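Long-range contact in polyprenyl synthetase (Zymomonas mobilis subsp. mobilis, PDB 4KKM), which probably acts as a metal-dependent prenyltransferase that condenses isoprenoid diphosphates into longer chains such as farnesyl diphosphate: residues F83-V93 with F213-Q224. Sequence-based numbering, arbitrary orientation.
Sequences FNVDREAALRV and FCLEAGAIMGRQ
F83 lies under the side chain of Q224, whose backbone N takes part in the Schellman motif that ends helix 208-221 in this mostly helical isoprenoid synthase fold. Q224 CG sits over the ring centre, 3.5 Å from the centroid of F83, and the bend at chi2 (-65°) lays the amide over the same face, its plane 10° from the ring's. A hydrogen bond from Q224 NE2 to G222 O (2.8 Å) helps hold the amide flat there. At the ring edge, F83 CD2 comes within 3.4 Å of G218 O. With an alanine at F83, the Q224 amide is likely to lose its stacking surface, leaving a gap beside G218 and G222. V85 then meets M221 nearly at right angles, CG1 against CE and CG2 against the M221 carbonyl. D86 caps the start of helix 87-109, its OD1 accepting from A89 N (2.8 Å). From there the two helix segments run roughly antiparallel, at 148°, with axes 11.2 Å apart. M221, bent at chi2 and chi3, reaches across toward the first helix, its CE 3.7 Å from A89 CB. One turn on, V93 divides its methyls: CG2 lies 4.1 Å from M221 SD, while CG1 touches F213 CE2 and, at 4.0 Å, A217 CB.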
# COMPACT_ATOMS: atom_id res chain seq x y z
N PHE B 83 -9.02 13.66 23.63
CA PHE B 83 -10.44 13.79 23.37
C PHE B 83 -11.11 12.53 23.92
O PHE B 83 -10.47 11.76 24.63
CB PHE B 83 -10.63 14.00 21.87
CG PHE B 83 -9.62 14.95 21.28
CD1 PHE B 83 -9.55 16.26 21.74
CD2 PHE B 83 -8.72 14.54 20.32
CE1 PHE B 83 -8.62 17.15 21.23
CE2 PHE B 83 -7.77 15.43 19.80
CZ PHE B 83 -7.73 16.74 20.25
N ASN B 84 -12.38 12.31 23.62
CA ASN B 84 -12.99 11.10 24.17
C ASN B 84 -13.09 10.01 23.13
O ASN B 84 -14.18 9.65 22.68
CB ASN B 84 -14.35 11.37 24.82
CG ASN B 84 -14.64 10.41 25.97
OD1 ASN B 84 -13.71 9.83 26.55
ND2 ASN B 84 -15.91 10.24 26.30
N VAL B 85 -11.93 9.48 22.74
CA VAL B 85 -11.87 8.45 21.73
C VAL B 85 -11.79 7.07 22.37
O VAL B 85 -11.02 6.87 23.32
CB VAL B 85 -10.66 8.66 20.81
CG1 VAL B 85 -10.60 7.58 19.74
CG2 VAL B 85 -10.74 10.05 20.18
N ASP B 86 -12.59 6.15 21.87
CA ASP B 86 -12.56 4.75 22.29
C ASP B 86 -11.13 4.23 22.23
O ASP B 86 -10.47 4.32 21.19
CB ASP B 86 -13.46 3.91 21.39
CG ASP B 86 -13.44 2.44 21.75
OD1 ASP B 86 -12.55 1.72 21.25
OD2 ASP B 86 -14.31 2.00 22.52
N ARG B 87 -10.64 3.69 23.34
CA ARG B 87 -9.24 3.30 23.45
C ARG B 87 -8.83 2.17 22.51
O ARG B 87 -7.74 2.19 21.95
CB ARG B 87 -8.89 2.94 24.90
CG ARG B 87 -8.71 4.15 25.80
CD ARG B 87 -8.54 3.73 27.25
NE ARG B 87 -8.38 4.88 28.14
CZ ARG B 87 -9.40 5.62 28.59
NH1 ARG B 87 -10.64 5.33 28.23
NH2 ARG B 87 -9.16 6.65 29.40
N GLU B 88 -9.70 1.18 22.34
CA GLU B 88 -9.39 0.07 21.44
C GLU B 88 -9.34 0.55 19.98
O GLU B 88 -8.49 0.11 19.21
CB GLU B 88 -10.39 -1.08 21.61
CG GLU B 88 -10.10 -2.31 20.74
CD GLU B 88 -8.96 -3.19 21.27
OE1 GLU B 88 -8.30 -2.80 22.25
OE2 GLU B 88 -8.74 -4.27 20.69
N ALA B 89 -10.25 1.44 19.62
CA ALA B 89 -10.26 2.02 18.29
C ALA B 89 -8.96 2.78 18.02
O ALA B 89 -8.34 2.61 16.97
CB ALA B 89 -11.45 2.94 18.12
N ALA B 90 -8.56 3.62 18.98
CA ALA B 90 -7.29 4.33 18.90
C ALA B 90 -6.12 3.37 18.68
O ALA B 90 -5.25 3.61 17.84
CB ALA B 90 -7.06 5.18 20.15
N LEU B 91 -6.12 2.27 19.44
CA LEU B 91 -5.08 1.26 19.28
C LEU B 91 -5.07 0.64 17.88
O LEU B 91 -4.00 0.35 17.34
CB LEU B 91 -5.23 0.17 20.34
CG LEU B 91 -4.70 0.51 21.74
CD1 LEU B 91 -5.22 -0.50 22.77
CD2 LEU B 91 -3.18 0.56 21.73
N ARG B 92 -6.24 0.43 17.29
CA ARG B 92 -6.32 -0.15 15.95
C ARG B 92 -5.77 0.81 14.89
O ARG B 92 -5.13 0.39 13.92
CB ARG B 92 -7.76 -0.54 15.59
CG ARG B 92 -8.33 -1.67 16.45
CD ARG B 92 -9.53 -2.33 15.78
NE ARG B 92 -9.13 -2.95 14.52
CZ ARG B 92 -8.55 -4.14 14.41
NH1 ARG B 92 -8.31 -4.87 15.49
NH2 ARG B 92 -8.20 -4.60 13.21
N VAL B 93 -6.02 2.10 15.08
CA VAL B 93 -5.41 3.11 14.22
C VAL B 93 -3.90 3.08 14.43
O VAL B 93 -3.13 3.21 13.48
CB VAL B 93 -5.99 4.52 14.49
CG1 VAL B 93 -5.22 5.61 13.69
CG2 VAL B 93 -7.50 4.55 14.20
N PHE B 213 0.70 12.04 10.62
CA PHE B 213 -0.51 11.22 10.60
C PHE B 213 -0.96 10.84 12.01
O PHE B 213 -2.15 10.87 12.31
CB PHE B 213 -0.31 9.93 9.80
CG PHE B 213 -1.48 8.99 9.93
CD1 PHE B 213 -2.61 9.17 9.15
CD2 PHE B 213 -1.47 7.97 10.87
CE1 PHE B 213 -3.70 8.33 9.28
CE2 PHE B 213 -2.57 7.14 11.02
CZ PHE B 213 -3.68 7.32 10.22
N CYS B 214 -0.01 10.47 12.86
CA CYS B 214 -0.34 10.06 14.22
C CYS B 214 -1.11 11.14 14.97
O CYS B 214 -2.09 10.85 15.66
CB CYS B 214 0.93 9.69 15.00
SG CYS B 214 1.75 8.20 14.39
N LEU B 215 -0.65 12.38 14.84
CA LEU B 215 -1.26 13.52 15.54
C LEU B 215 -2.58 13.90 14.87
O LEU B 215 -3.58 14.17 15.54
CB LEU B 215 -0.31 14.72 15.56
CG LEU B 215 0.66 14.81 16.76
CD1 LEU B 215 -0.09 15.10 18.06
CD2 LEU B 215 1.50 13.53 16.90
N GLU B 216 -2.58 13.91 13.54
CA GLU B 216 -3.78 14.29 12.81
C GLU B 216 -4.89 13.25 13.03
O GLU B 216 -6.07 13.60 13.10
CB GLU B 216 -3.49 14.48 11.32
CG GLU B 216 -4.70 14.98 10.52
CD GLU B 216 -4.38 15.32 9.07
OE1 GLU B 216 -3.25 15.02 8.61
OE2 GLU B 216 -5.26 15.89 8.39
N ALA B 217 -4.49 11.99 13.16
CA ALA B 217 -5.45 10.91 13.40
C ALA B 217 -6.22 11.13 14.70
O ALA B 217 -7.42 10.87 14.78
CB ALA B 217 -4.75 9.56 13.41
N GLY B 218 -5.52 11.62 15.72
CA GLY B 218 -6.16 11.94 16.99
C GLY B 218 -7.21 13.01 16.84
O GLY B 218 -8.31 12.91 17.38
N ALA B 219 -6.87 14.05 16.08
CA ALA B 219 -7.80 15.14 15.80
C ALA B 219 -9.01 14.64 15.01
O ALA B 219 -10.14 15.03 15.28
CB ALA B 219 -7.10 16.26 15.05
N ILE B 220 -8.75 13.78 14.03
CA ILE B 220 -9.80 13.21 13.20
C ILE B 220 -10.74 12.32 14.02
O ILE B 220 -11.96 12.46 13.95
CB ILE B 220 -9.19 12.43 12.00
CG1 ILE B 220 -8.55 13.40 11.01
CG2 ILE B 220 -10.24 11.58 11.30
CD1 ILE B 220 -7.69 12.72 9.94
N MET B 221 -10.15 11.43 14.82
CA MET B 221 -10.93 10.54 15.68
C MET B 221 -11.72 11.33 16.71
O MET B 221 -12.77 10.89 17.18
CB MET B 221 -10.03 9.49 16.36
CG MET B 221 -9.43 8.44 15.42
SD MET B 221 -10.63 7.18 14.91
CE MET B 221 -10.69 6.18 16.40
N GLY B 222 -11.22 12.51 17.06
CA GLY B 222 -11.86 13.35 18.05
C GLY B 222 -12.82 14.38 17.48
O GLY B 222 -13.33 15.22 18.22
N ARG B 223 -13.04 14.33 16.16
CA ARG B 223 -13.88 15.30 15.44
C ARG B 223 -13.51 16.74 15.78
O ARG B 223 -14.39 17.56 16.04
CB ARG B 223 -15.38 15.09 15.73
CG ARG B 223 -15.93 13.69 15.48
CD ARG B 223 -15.27 13.02 14.29
NE ARG B 223 -15.66 13.57 12.98
CZ ARG B 223 -14.80 13.86 12.00
NH1 ARG B 223 -13.49 13.69 12.18
NH2 ARG B 223 -15.25 14.34 10.85
N GLN B 224 -12.22 17.04 15.79
CA GLN B 224 -11.74 18.35 16.21
C GLN B 224 -11.68 19.36 15.07
O GLN B 224 -11.59 18.99 13.90
CB GLN B 224 -10.38 18.21 16.89
CG GLN B 224 -10.42 17.37 18.15
CD GLN B 224 -11.27 18.02 19.23
OE1 GLN B 224 -10.98 19.14 19.65
NE2 GLN B 224 -12.32 17.34 19.66